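Local coordinates for protein transcriptional regulator, putative (Pseudomonas syringae pv. tomato, PDB 2R5F) that probably acts as a SorC-family transcriptional regulator that binds DNA and, through the putative sugar-binding domain described here, a carbohydrate, at residues Asp59-Ser64 and Gln84-Val89; Thr69-Val74 and Thr105-Arg110; Glu88-Leu93 and Lys144-Arg149; Thr154-Gly159 and Asn225-Leu230. All blocks are in the same frame, centred on the assembly; numbering follows the deposited sequence.

Interaction 1 (Asp59-Ser64 and Gln84-Val89)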
loop_
_atom_site.group_PDB
_atom_site.type_symbol
_atom_site.label_atom_id
_atom_site.label_comp_id
_atom_site.label_asym_id
_atom_site.label_seq_id
_atom_site.Cartn_x
_atom_site.Cartn_y
_atom_site.Cartn_z
ATOM N N ASP A 59 14.970 -5.951 -4.186
ATOM C CA ASP A 59 13.900 -4.959 -3.951
ATOM C C ASP A 59 14.104 -4.196 -2.638
ATOM O O ASP A 59 14.467 -4.782 -1.618
ATOM C CB ASP A 59 12.524 -5.634 -3.933
ATOM C CG ASP A 59 11.860 -5.729 -5.318
ATOM O OD1 ASP A 59 12.097 -4.892 -6.220
ATOM O OD2 ASP A 59 11.047 -6.655 -5.497
ATOM N N HIS A 60 13.885 -2.885 -2.691
ATOM C CA HIS A 60 13.897 -2.019 -1.528
ATOM C C HIS A 60 12.447 -1.632 -1.316
ATOM O O HIS A 60 11.893 -0.877 -2.118
ATOM C CB HIS A 60 14.712 -0.758 -1.832
ATOM C CG HIS A 60 16.159 -1.018 -2.132
ATOM N ND1 HIS A 60 17.180 -0.552 -1.335
ATOM C CD2 HIS A 60 16.751 -1.697 -3.143
ATOM C CE1 HIS A 60 18.337 -0.929 -1.842
ATOM N NE2 HIS A 60 18.106 -1.623 -2.942
ATOM N N ILE A 61 11.849 -2.143 -0.245
ATOM C CA ILE A 61 10.427 -2.051 -0.012
ATOM C C ILE A 61 10.051 -0.851 0.854
ATOM O O ILE A 61 10.709 -0.587 1.845
ATOM C CB ILE A 61 9.922 -3.323 0.684
ATOM C CG1 ILE A 61 10.131 -4.532 -0.233
ATOM C CG2 ILE A 61 8.444 -3.141 1.142
ATOM C CD1 ILE A 61 9.983 -5.841 0.459
ATOM N N GLY A 62 9.011 -0.110 0.462
ATOM C CA GLY A 62 8.452 0.932 1.334
ATOM C C GLY A 62 7.054 0.466 1.650
ATOM O O GLY A 62 6.406 -0.091 0.785
ATOM N N ILE A 63 6.589 0.639 2.888
ATOM C CA ILE A 63 5.201 0.293 3.204
ATOM C C ILE A 63 4.477 1.438 3.928
ATOM O O ILE A 63 5.057 2.149 4.763
ATOM C CB ILE A 63 5.010 -1.039 4.016
ATOM C CG1 ILE A 63 5.551 -0.931 5.457
ATOM C CG2 ILE A 63 5.561 -2.257 3.281
ATOM C CD1 ILE A 63 4.897 -1.971 6.448
ATOM N N SER A 64 3.200 1.581 3.599
ATOM C CA SER A 64 2.282 2.474 4.315
ATOM C C SER A 64 1.899 1.841 5.660
ATOM O O SER A 64 0.890 1.126 5.762
ATOM C CB SER A 64 1.024 2.667 3.463
ATOM O OG SER A 64 0.282 3.752 3.980
ATOM N N GLN A 84 18.007 -13.804 3.256
ATOM C CA GLN A 84 17.542 -12.438 2.936
ATOM C C GLN A 84 16.593 -12.372 1.713
ATOM O O GLN A 84 16.930 -12.822 0.614
ATOM C CB GLN A 84 18.734 -11.485 2.792
ATOM C CG GLN A 84 18.370 -10.005 2.871
ATOM C CD GLN A 84 19.579 -9.097 3.044
ATOM O OE1 GLN A 84 20.718 -9.562 3.055
ATOM N NE2 GLN A 84 19.339 -7.795 3.191
ATOM N N SER A 85 15.398 -11.832 1.924
ATOM C CA SER A 85 14.379 -11.780 0.871
ATOM C C SER A 85 14.156 -10.378 0.303
ATOM O O SER A 85 13.346 -10.199 -0.603
ATOM C CB SER A 85 13.065 -12.355 1.399
ATOM O OG SER A 85 13.304 -13.552 2.133
ATOM N N ALA A 86 14.851 -9.385 0.852
ATOM C CA ALA A 86 14.793 -8.020 0.354
ATOM C C ALA A 86 15.975 -7.241 0.863
ATOM O O ALA A 86 16.599 -7.644 1.834
ATOM C CB ALA A 86 13.464 -7.322 0.766
ATOM N N GLN A 87 16.274 -6.111 0.222
ATOM C CA GLN A 87 17.305 -5.173 0.711
ATOM C C GLN A 87 16.929 -4.369 1.976
ATOM O O GLN A 87 17.752 -4.218 2.865
ATOM C CB GLN A 87 17.737 -4.206 -0.404
ATOM C CG GLN A 87 18.412 -4.870 -1.589
ATOM C CD GLN A 87 19.619 -5.664 -1.152
ATOM O OE1 GLN A 87 20.686 -5.106 -0.921
ATOM N NE2 GLN A 87 19.447 -6.968 -1.001
ATOM N N GLU A 88 15.704 -3.859 2.063
ATOM C CA GLU A 88 15.261 -3.101 3.249
ATOM C C GLU A 88 13.737 -2.906 3.226
ATOM O O GLU A 88 13.103 -3.098 2.191
ATOM C CB GLU A 88 15.948 -1.730 3.284
ATOM C CG GLU A 88 15.719 -0.933 1.980
ATOM C CD GLU A 88 16.469 0.381 1.894
ATOM O OE1 GLU A 88 16.431 1.162 2.865
ATOM O OE2 GLU A 88 17.049 0.665 0.825
ATOM N N VAL A 89 13.171 -2.544 4.377
ATOM C CA VAL A 89 11.778 -2.174 4.513
ATOM C C VAL A 89 11.793 -0.781 5.145
ATOM O O VAL A 89 12.352 -0.594 6.225
ATOM C CB VAL A 89 11.010 -3.173 5.406
ATOM C CG1 VAL A 89 9.550 -2.717 5.640
ATOM C CG2 VAL A 89 11.063 -4.569 4.762
#

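Interaction 2 (Thr69-Val74 and Thr105-Arg110). With SO4 (sulfate ion), chain B.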
loop_
_atom_site.group_PDB
_atom_site.type_symbol
_atom_site.label_atom_id
_atom_site.label_comp_id
_atom_site.label_asym_id
_atom_site.label_seq_id
_atom_site.Cartn_x
_atom_site.Cartn_y
_atom_site.Cartn_z
ATOM N N THR A 69 -4.992 -3.211 6.067
ATOM C CA THR A 69 -4.893 -4.184 4.980
ATOM C C THR A 69 -3.447 -4.710 4.856
ATOM O O THR A 69 -3.229 -5.886 4.606
ATOM C CB THR A 69 -5.402 -3.588 3.625
ATOM O OG1 THR A 69 -6.648 -2.915 3.851
ATOM C CG2 THR A 69 -5.623 -4.688 2.623
ATOM N N ILE A 70 -2.477 -3.826 5.027
ATOM C CA ILE A 70 -1.063 -4.222 5.075
ATOM C C ILE A 70 -0.792 -5.023 6.353
ATOM O O ILE A 70 -0.072 -6.025 6.315
ATOM C CB ILE A 70 -0.123 -3.013 4.958
ATOM C CG1 ILE A 70 -0.328 -2.328 3.589
ATOM C CG2 ILE A 70 1.375 -3.446 5.175
ATOM C CD1 ILE A 70 0.563 -1.076 3.338
ATOM N N ARG A 71 -1.406 -4.606 7.473
ATOM C CA ARG A 71 -1.378 -5.433 8.691
ATOM C C ARG A 71 -1.915 -6.840 8.420
ATOM O O ARG A 71 -1.309 -7.817 8.857
ATOM C CB ARG A 71 -2.164 -4.780 9.819
ATOM C CG ARG A 71 -1.699 -5.150 11.237
ATOM C CD ARG A 71 -2.447 -4.306 12.291
ATOM N NE ARG A 71 -2.390 -2.872 11.957
ATOM C CZ ARG A 71 -3.450 -2.084 11.761
ATOM N NH1 ARG A 71 -3.269 -0.807 11.438
ATOM N NH2 ARG A 71 -4.693 -2.558 11.907
ATOM N N ALA A 72 -3.040 -6.954 7.702
ATOM C CA ALA A 72 -3.544 -8.265 7.290
ATOM C C ALA A 72 -2.511 -9.047 6.436
ATOM O O ALA A 72 -2.317 -10.243 6.630
ATOM C CB ALA A 72 -4.868 -8.128 6.549
HETATM N N MSE A 73 -1.848 -8.374 5.503
HETATM C CA MSE A 73 -0.819 -9.048 4.700
HETATM C C MSE A 73 0.257 -9.625 5.598
HETATM O O MSE A 73 0.551 -10.806 5.509
HETATM C CB MSE A 73 -0.193 -8.114 3.679
HETATM C CG MSE A 73 0.966 -8.722 2.894
HETATM SE SE MSE A 73 1.890 -7.321 1.911
HETATM C CE MSE A 73 3.064 -6.654 3.321
ATOM N N VAL A 74 0.808 -8.808 6.499
ATOM C CA VAL A 74 1.940 -9.275 7.309
ATOM C C VAL A 74 1.539 -10.481 8.158
ATOM O O VAL A 74 2.287 -11.447 8.244
ATOM C CB VAL A 74 2.571 -8.152 8.160
ATOM C CG1 VAL A 74 3.554 -8.742 9.213
ATOM C CG2 VAL A 74 3.288 -7.155 7.254
ATOM N N THR A 105 5.052 1.540 13.604
ATOM C CA THR A 105 6.491 1.266 13.690
ATOM C C THR A 105 6.789 -0.241 13.835
ATOM O O THR A 105 7.597 -0.802 13.082
ATOM C CB THR A 105 7.134 2.106 14.839
ATOM O OG1 THR A 105 7.078 3.490 14.475
ATOM C CG2 THR A 105 8.569 1.742 15.056
ATOM N N LEU A 106 6.118 -0.882 14.789
ATOM C CA LEU A 106 6.224 -2.309 15.013
ATOM C C LEU A 106 5.883 -3.152 13.777
ATOM O O LEU A 106 6.476 -4.205 13.558
ATOM C CB LEU A 106 5.276 -2.690 16.134
ATOM C CG LEU A 106 5.089 -4.180 16.405
ATOM C CD1 LEU A 106 6.389 -4.738 16.938
ATOM C CD2 LEU A 106 3.960 -4.390 17.383
ATOM N N LEU A 107 4.921 -2.692 12.981
ATOM C CA LEU A 107 4.520 -3.412 11.768
ATOM C C LEU A 107 5.607 -3.435 10.711
ATOM O O LEU A 107 5.851 -4.463 10.080
ATOM C CB LEU A 107 3.242 -2.813 11.189
ATOM C CG LEU A 107 2.704 -3.579 9.982
ATOM C CD1 LEU A 107 2.169 -4.906 10.496
ATOM C CD2 LEU A 107 1.568 -2.794 9.351
ATOM N N THR A 108 6.252 -2.289 10.522
ATOM C CA THR A 108 7.348 -2.120 9.580
ATOM C C THR A 108 8.499 -3.027 9.980
ATOM O O THR A 108 9.112 -3.669 9.126
ATOM C CB THR A 108 7.859 -0.663 9.603
ATOM O OG1 THR A 108 6.754 0.234 9.477
ATOM C CG2 THR A 108 8.801 -0.393 8.458
ATOM N N GLN A 109 8.788 -3.031 11.287
ATOM C CA GLN A 109 9.837 -3.852 11.888
ATOM C C GLN A 109 9.545 -5.344 11.724
ATOM O O GLN A 109 10.408 -6.096 11.268
ATOM C CB GLN A 109 10.052 -3.484 13.364
ATOM C CG GLN A 109 11.223 -4.274 14.043
ATOM C CD GLN A 109 12.535 -4.207 13.265
ATOM O OE1 GLN A 109 12.910 -5.145 12.539
ATOM N NE2 GLN A 109 13.230 -3.089 13.396
ATOM N N ARG A 110 8.317 -5.744 12.059
ATOM C CA ARG A 110 7.856 -7.116 11.885
ATOM C C ARG A 110 8.106 -7.610 10.473
ATOM O O ARG A 110 8.613 -8.684 10.313
ATOM C CB ARG A 110 6.381 -7.247 12.202
ATOM C CG ARG A 110 6.085 -7.429 13.646
ATOM C CD ARG A 110 4.604 -7.377 13.896
ATOM N NE ARG A 110 3.914 -8.542 13.348
ATOM C CZ ARG A 110 2.610 -8.573 13.059
ATOM N NH1 ARG A 110 1.847 -7.502 13.255
ATOM N NH2 ARG A 110 2.060 -9.678 12.572
HETATM S S SO4 B . -6.662 0.596 5.302
HETATM O O1 SO4 B . -7.648 1.585 4.886
HETATM O O2 SO4 B . -7.260 -0.708 5.529
HETATM O O3 SO4 B . -5.614 0.442 4.327
HETATM O O4 SO4 B . -6.125 0.984 6.607
HETATM O O HOH W 1 -0.065 -8.029 11.412
#

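Interaction 3 (Glu88-Leu93 and Lys144-Arg149)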
loop_
_atom_site.group_PDB
_atom_site.type_symbol
_atom_site.label_atom_id
_atom_site.label_comp_id
_atom_site.label_asym_id
_atom_site.label_seq_id
_atom_site.Cartn_x
_atom_site.Cartn_y
_atom_site.Cartn_z
ATOM N N GLU A 88 15.704 -3.859 2.063
ATOM C CA GLU A 88 15.261 -3.101 3.249
ATOM C C GLU A 88 13.737 -2.906 3.226
ATOM O O GLU A 88 13.103 -3.098 2.191
ATOM C CB GLU A 88 15.948 -1.730 3.284
ATOM C CG GLU A 88 15.719 -0.933 1.980
ATOM C CD GLU A 88 16.469 0.381 1.894
ATOM O OE1 GLU A 88 16.431 1.162 2.865
ATOM O OE2 GLU A 88 17.049 0.665 0.825
ATOM N N VAL A 89 13.171 -2.544 4.377
ATOM C CA VAL A 89 11.778 -2.174 4.513
ATOM C C VAL A 89 11.793 -0.781 5.145
ATOM O O VAL A 89 12.352 -0.594 6.225
ATOM C CB VAL A 89 11.010 -3.173 5.406
ATOM C CG1 VAL A 89 9.550 -2.717 5.640
ATOM C CG2 VAL A 89 11.063 -4.569 4.762
ATOM N N VAL A 90 11.229 0.191 4.432
ATOM C CA VAL A 90 11.195 1.589 4.882
ATOM C C VAL A 90 9.758 1.940 5.263
ATOM O O VAL A 90 8.801 1.628 4.532
ATOM C CB VAL A 90 11.761 2.544 3.779
ATOM C CG1 VAL A 90 11.784 4.031 4.237
ATOM C CG2 VAL A 90 13.148 2.062 3.351
ATOM N N GLN A 91 9.604 2.538 6.434
ATOM C CA GLN A 91 8.324 3.071 6.859
ATOM C C GLN A 91 8.032 4.323 6.042
ATOM O O GLN A 91 8.828 5.262 6.068
ATOM C CB GLN A 91 8.404 3.433 8.331
ATOM C CG GLN A 91 7.167 4.122 8.832
ATOM C CD GLN A 91 7.073 4.046 10.326
ATOM O OE1 GLN A 91 7.992 3.573 10.975
ATOM N NE2 GLN A 91 5.975 4.528 10.881
ATOM N N LEU A 92 6.898 4.354 5.333
ATOM C CA LEU A 92 6.625 5.469 4.401
ATOM C C LEU A 92 5.729 6.565 4.942
ATOM O O LEU A 92 5.459 7.524 4.222
ATOM C CB LEU A 92 6.010 4.970 3.099
ATOM C CG LEU A 92 6.788 4.061 2.149
ATOM C CD1 LEU A 92 5.875 3.736 0.991
ATOM C CD2 LEU A 92 8.081 4.656 1.663
ATOM N N LEU A 93 5.239 6.402 6.168
ATOM C CA LEU A 93 4.367 7.382 6.830
ATOM C C LEU A 93 4.518 7.221 8.335
ATOM O O LEU A 93 4.463 6.101 8.854
ATOM C CB LEU A 93 2.886 7.192 6.447
ATOM C CG LEU A 93 1.802 7.852 7.343
ATOM C CD1 LEU A 93 2.031 9.320 7.559
ATOM C CD2 LEU A 93 0.397 7.649 6.781
ATOM N N LYS A 144 15.759 11.817 8.716
ATOM C CA LYS A 144 16.458 12.019 7.432
ATOM C C LYS A 144 17.005 10.715 6.862
ATOM O O LYS A 144 17.141 10.575 5.652
ATOM C CB LYS A 144 17.614 13.031 7.558
ATOM C CG LYS A 144 17.212 14.439 8.007
ATOM C CD LYS A 144 18.263 15.518 7.686
ATOM C CE LYS A 144 19.712 15.109 8.012
ATOM N NZ LYS A 144 20.679 16.290 7.930
ATOM N N GLU A 145 17.340 9.793 7.754
ATOM C CA GLU A 145 17.768 8.440 7.402
ATOM C C GLU A 145 16.679 7.702 6.589
ATOM O O GLU A 145 16.955 7.117 5.533
ATOM C CB GLU A 145 18.128 7.698 8.704
ATOM C CG GLU A 145 18.502 6.241 8.552
ATOM C CD GLU A 145 19.996 5.992 8.602
ATOM O OE1 GLU A 145 20.595 5.799 7.509
ATOM O OE2 GLU A 145 20.569 5.986 9.722
ATOM N N VAL A 146 15.437 7.781 7.062
ATOM C CA VAL A 146 14.298 7.244 6.334
ATOM C C VAL A 146 14.053 8.048 5.057
ATOM O O VAL A 146 13.907 7.459 3.990
ATOM C CB VAL A 146 13.024 7.197 7.210
ATOM C CG1 VAL A 146 11.798 6.823 6.381
ATOM C CG2 VAL A 146 13.201 6.217 8.343
ATOM N N LEU A 147 14.029 9.380 5.165
ATOM C CA LEU A 147 13.821 10.239 3.986
ATOM C C LEU A 147 14.817 9.926 2.873
ATOM O O LEU A 147 14.470 9.934 1.697
ATOM C CB LEU A 147 13.904 11.733 4.341
ATOM C CG LEU A 147 12.799 12.404 5.153
ATOM C CD1 LEU A 147 13.178 13.865 5.513
ATOM C CD2 LEU A 147 11.432 12.348 4.432
ATOM N N HIS A 148 16.056 9.649 3.260
ATOM C CA HIS A 148 17.111 9.303 2.329
ATOM C C HIS A 148 16.765 8.058 1.491
ATOM O O HIS A 148 17.109 7.963 0.299
ATOM C CB HIS A 148 18.407 9.093 3.110
ATOM C CG HIS A 148 19.569 8.700 2.260
ATOM N ND1 HIS A 148 20.292 9.613 1.522
ATOM C CD2 HIS A 148 20.147 7.495 2.041
ATOM C CE1 HIS A 148 21.260 8.984 0.876
ATOM N NE2 HIS A 148 21.192 7.697 1.171
ATOM N N ARG A 149 16.083 7.112 2.126
ATOM C CA ARG A 149 15.785 5.828 1.516
ATOM C C ARG A 149 14.715 5.908 0.424
ATOM O O ARG A 149 14.714 5.070 -0.477
ATOM C CB ARG A 149 15.353 4.806 2.571
ATOM C CG ARG A 149 16.245 4.649 3.802
ATOM C CD ARG A 149 17.687 4.267 3.481
ATOM N NE ARG A 149 17.803 3.425 2.289
ATOM C CZ ARG A 149 18.926 3.248 1.590
ATOM N NH1 ARG A 149 18.914 2.465 0.509
ATOM N NH2 ARG A 149 20.056 3.851 1.958
#

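Interaction 4 (Thr154-Gly159 and Asn225-Leu230)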
loop_
_atom_site.group_PDB
_atom_site.type_symbol
_atom_site.label_atom_id
_atom_site.label_comp_id
_atom_site.label_asym_id
_atom_site.label_seq_id
_atom_site.Cartn_x
_atom_site.Cartn_y
_atom_site.Cartn_z
ATOM N N THR A 154 11.961 0.488 -4.555
ATOM C CA THR A 154 11.634 -0.148 -5.814
ATOM C C THR A 154 10.260 -0.803 -5.809
ATOM O O THR A 154 9.693 -1.025 -6.863
ATOM C CB THR A 154 12.693 -1.196 -6.198
ATOM O OG1 THR A 154 12.628 -2.304 -5.296
ATOM C CG2 THR A 154 14.064 -0.597 -6.153
ATOM N N LEU A 155 9.747 -1.126 -4.623
ATOM C CA LEU A 155 8.402 -1.646 -4.448
ATOM C C LEU A 155 7.711 -0.920 -3.303
ATOM O O LEU A 155 8.077 -1.108 -2.136
ATOM C CB LEU A 155 8.440 -3.139 -4.141
ATOM C CG LEU A 155 7.144 -3.870 -3.711
ATOM C CD1 LEU A 155 6.064 -3.871 -4.774
ATOM C CD2 LEU A 155 7.489 -5.295 -3.322
ATOM N N ALA A 156 6.745 -0.067 -3.624
ATOM C CA ALA A 156 5.903 0.539 -2.570
ATOM C C ALA A 156 4.633 -0.243 -2.402
ATOM O O ALA A 156 3.940 -0.501 -3.366
ATOM C CB ALA A 156 5.608 2.021 -2.849
ATOM N N ILE A 157 4.328 -0.625 -1.161
ATOM C CA ILE A 157 3.091 -1.289 -0.835
ATOM C C ILE A 157 2.210 -0.335 -0.023
ATOM O O ILE A 157 2.590 0.101 1.059
ATOM C CB ILE A 157 3.335 -2.584 -0.005
ATOM C CG1 ILE A 157 4.461 -3.420 -0.635
ATOM C CG2 ILE A 157 1.990 -3.346 0.177
ATOM C CD1 ILE A 157 4.878 -4.552 0.166
ATOM N N VAL A 158 1.033 -0.005 -0.539
ATOM C CA VAL A 158 0.218 1.090 0.034
ATOM C C VAL A 158 -1.252 0.715 0.153
ATOM O O VAL A 158 -1.805 0.013 -0.705
ATOM C CB VAL A 158 0.346 2.435 -0.796
ATOM C CG1 VAL A 158 1.808 2.946 -0.867
ATOM C CG2 VAL A 158 -0.251 2.294 -2.205
ATOM N N GLY A 159 -1.896 1.174 1.218
ATOM C CA GLY A 159 -3.325 1.050 1.326
ATOM C C GLY A 159 -3.859 2.318 0.693
ATOM O O GLY A 159 -3.099 3.227 0.384
ATOM N N ASN A 225 9.423 2.164 -9.365
ATOM C CA ASN A 225 9.426 0.973 -10.234
ATOM C C ASN A 225 8.083 0.201 -10.234
ATOM O O ASN A 225 7.588 -0.205 -11.287
ATOM C CB ASN A 225 10.587 0.017 -9.860
ATOM C CG ASN A 225 11.939 0.430 -10.471
ATOM O OD1 ASN A 225 13.013 0.027 -9.984
ATOM N ND2 ASN A 225 11.895 1.226 -11.540
ATOM N N ARG A 226 7.504 0.014 -9.050
ATOM C CA ARG A 226 6.339 -0.853 -8.863
ATOM C C ARG A 226 5.591 -0.466 -7.588
ATOM O O ARG A 226 6.131 -0.542 -6.484
ATOM C CB ARG A 226 6.826 -2.300 -8.799
ATOM C CG ARG A 226 5.841 -3.392 -8.534
ATOM C CD ARG A 226 6.426 -4.622 -9.204
ATOM N NE ARG A 226 6.254 -5.862 -8.451
ATOM C CZ ARG A 226 7.212 -6.477 -7.757
ATOM N NH1 ARG A 226 6.936 -7.603 -7.110
ATOM N NH2 ARG A 226 8.441 -5.978 -7.704
ATOM N N VAL A 227 4.361 0.007 -7.739
ATOM C CA VAL A 227 3.542 0.371 -6.579
ATOM C C VAL A 227 2.376 -0.609 -6.483
ATOM O O VAL A 227 1.575 -0.750 -7.426
ATOM C CB VAL A 227 3.051 1.835 -6.641
ATOM C CG1 VAL A 227 2.160 2.183 -5.448
ATOM C CG2 VAL A 227 4.248 2.779 -6.701
ATOM N N LEU A 228 2.333 -1.310 -5.357
ATOM C CA LEU A 228 1.282 -2.274 -5.057
ATOM C C LEU A 228 0.239 -1.564 -4.220
ATOM O O LEU A 228 0.550 -1.135 -3.105
ATOM C CB LEU A 228 1.881 -3.468 -4.278
ATOM C CG LEU A 228 1.067 -4.685 -3.790
ATOM C CD1 LEU A 228 0.241 -5.295 -4.889
ATOM C CD2 LEU A 228 1.979 -5.764 -3.221
ATOM N N GLY A 229 -0.976 -1.420 -4.747
ATOM C CA GLY A 229 -2.136 -1.008 -3.953
ATOM C C GLY A 229 -2.968 -2.145 -3.381
ATOM O O GLY A 229 -3.352 -3.062 -4.110
ATOM N N LEU A 230 -3.283 -2.071 -2.073
ATOM C CA LEU A 230 -4.083 -3.076 -1.416
ATOM C C LEU A 230 -5.339 -2.427 -0.803
ATOM O O LEU A 230 -5.238 -1.811 0.232
ATOM C CB LEU A 230 -3.291 -3.815 -0.301
ATOM C CG LEU A 230 -1.924 -4.479 -0.556
ATOM C CD1 LEU A 230 -1.386 -5.051 0.730
ATOM C CD2 LEU A 230 -1.978 -5.578 -1.649
#

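Interaction 1 (Asp59-Ser64 and Gln84-Val89)
Two backbone hydrogen bonds run between Asp59-Ser64 and Gln84-Val89, which lie parallel to each other. Asp59 O accepts from Gln87 N at 2.9 Å, and Glu88 O accepts from Ile61 N at the same 2.9 Å. Beyond them Ile61 O receives a CA-H...O contact from Val89 CA.

The polar side-chain contact is a nearly straight His-carboxylate hydrogen bond, from His60 ND1 to Glu88 OE2, very short at 2.5 Å with an N-H...O angle of 171°. The oxygen sits at the edge of the imidazole, while the carboxylate plane is turned 58° from the ring. One face of the ring is covered by Gln87, whose CB lies 3.6 Å from the ring centroid in a CH-pi contact; bending at chi2 (-57°) carries the amide away to Ala57 O. The histidine is thus held at both edge and face.

Apolar contacts occupy the other side of the sheet, where Ile61 CD1 reaches Ala86 CB at 3.8 Å and Ile61 CB packs more loosely on Val89 CG2.

Strand 60-63 pairs on its far edge with strand 155-162, and helix 101-115 covers the face bearing Ile61, Ile63 and Val89.

Interaction 2 (Thr69-Val74 and Thr105-Arg110)
Helices 69-74 and 105-110 run in roughly the same direction, their axes 35° apart and 10.6 Å distant at closest approach, with Leu107 reaching from one helix to the other. They belong to the Rossmann-like alpha/beta fold of the putative sugar-binding domain: helix 68-75 makes the crossover between the parallel strands 60-63 and 88-94, and helix 101-115 follows the second of these.

Leu107 carries the apolar part of the contact. With CG anti to the backbone N (chi1 -176°), its two methyls extend to the neighbouring helix. CD1 lies 3.9 Å from Arg71 CG and 4.0 Å from Val74 CB, while CD2 meets Ile70 CG2 at 4.2 Å. Leu107 lies across the Arg71 side chain, nearly perpendicular to it, and runs alongside Val74 with the opposite heading. Val74 also packs on Leu111 and Leu114, farther along the same partner helix.

One turn on from Leu107, Arg110 bends at chi3 and lays its guanidinium against Val74. Val74 CG1 stands 3.7 Å above that plane, displaced toward its rim. No direct hydrogen bond joins the two segments, but a water bridges them, accepting from Arg110 NH1 at 2.7 Å and donating to Arg71 O.

At the start of helix 68-75 a sulfate, probably from the crystallisation liquor, is also bound by Ser67, Ser68 and Lys236. Thr69 OG1 donates to sulfate O2 at 2.8 Å, and Thr69 N adds a weak bond to the same oxygen.

Interaction 3 (Glu88-Leu93 and Lys144-Arg149)
Arg149 is folded back by successive bends at chi2 (-58°) and chi3, which bring its guanidinium to the carboxylate of Glu88. Glu88 has CG between the backbone N and the carbonyl carbon (chi1 55°), and the chain then extends toward the helix.

The two groups form a salt bridge with two hydrogen bonds. Arg149 NH1 donates to Glu88 OE2 at 2.6 Å, meeting it on the syn side, while Arg149 NE gives Glu88 OE1 a weak, strongly bent bond of 2.7 Å. The carboxylate and guanidinium planes are 43° apart, so the pairing is twisted.

Beside the charges, Val90 packs helix 138-149 against strand 88-94. Val90 CG1 touches Val146 CG1 at 3.5 Å, and Val90 CG2 lies 3.6 Å from Arg149 CB. Val146 CG1 also rests near Gln91 O. Phe120, on the adjacent strand 119-120, touches both valines and makes a cation-pi interaction with Arg149.

Because Glu88 OE2 also accepts from His60 ND1, one buried carboxylate oxygen serves two donors. The nearby guanidinium and the second N-H would be expected to stabilise the ionised carboxylate, and the salt bridge and cation-pi contact together probably steady the guanidinium.

Interaction 4 (Thr154-Gly159 and Asn225-Leu230)
The parallel strands 155-162 and 226-230 are neighbours in the central sheet of the domain, and in Thr154-Gly159 and Asn225-Leu230 they run side by side, with segment axes 4.6 Å apart and 15° from parallel. Four backbone hydrogen bonds alternate between them. Ala156 N donates to Arg226 O at 3.0 Å; Leu228 N then donates to Ala156 O at 2.7 Å, Val158 N to Leu228 O at 2.8 Å and Leu230 N to Val158 O at 2.9 Å. CA-H...O contacts accompany them, among them one from Ile157 CA to Leu228 O.

This parallel pairing lies near the centre of the sheet, as in Rossmann-like alpha/beta folds, and strand 251-255 continues the sheet beyond 226-230. On the face bearing Leu155, Ile157 and Leu228, Ile157 CG2 touches Leu230 CD1 at 3.8 Å; helix 36-54 covers Ile157, Leu228 and Leu230, while Leu155 packs on Leu55 just beyond it. On the opposite face Val158 CG2 meets Val227 CG1 at 4.0 Å, while Ala156 CB lies near Val227 CG2.

Toward the start of the strands, with CG anti to N (chi1 171°) and a further turn at chi2, Leu155 sets CD1 over one face of the guanidinium of Arg226, 4.1 Å from its plane and over the centre. The polar atoms of Arg226 have partners of their own: NE donates to Tyr50 OH, NH1 makes a weak bond to Ser54 O, and NH2 forms a long, weak ion pair with Asp59 OD2.

Overall arrangement
All four contacts lie in one alpha/beta domain, their centres 10 to 15 Å apart. Interactions 1 and 4 are pairings within the same sheet, joined because strand 60-63 is flanked by 88-94 on one edge and by 155-162 on the other; the strand order there is 88-94, 60-63, 155-162, 226-230. Interaction 3 shares Glu88 and Val89 with interaction 1 and attaches helix 138-149 to strand 88-94. Interaction 2 joins two helices that pack on this sheet, Ile70 reaching both Ile63 and Ile157. Along the chain, interaction 2 interlocks with both 1 and 3, whereas interaction 4 opens after the others close. Strand pairing and helices packed on the sheet together build the putative sugar-binding domain.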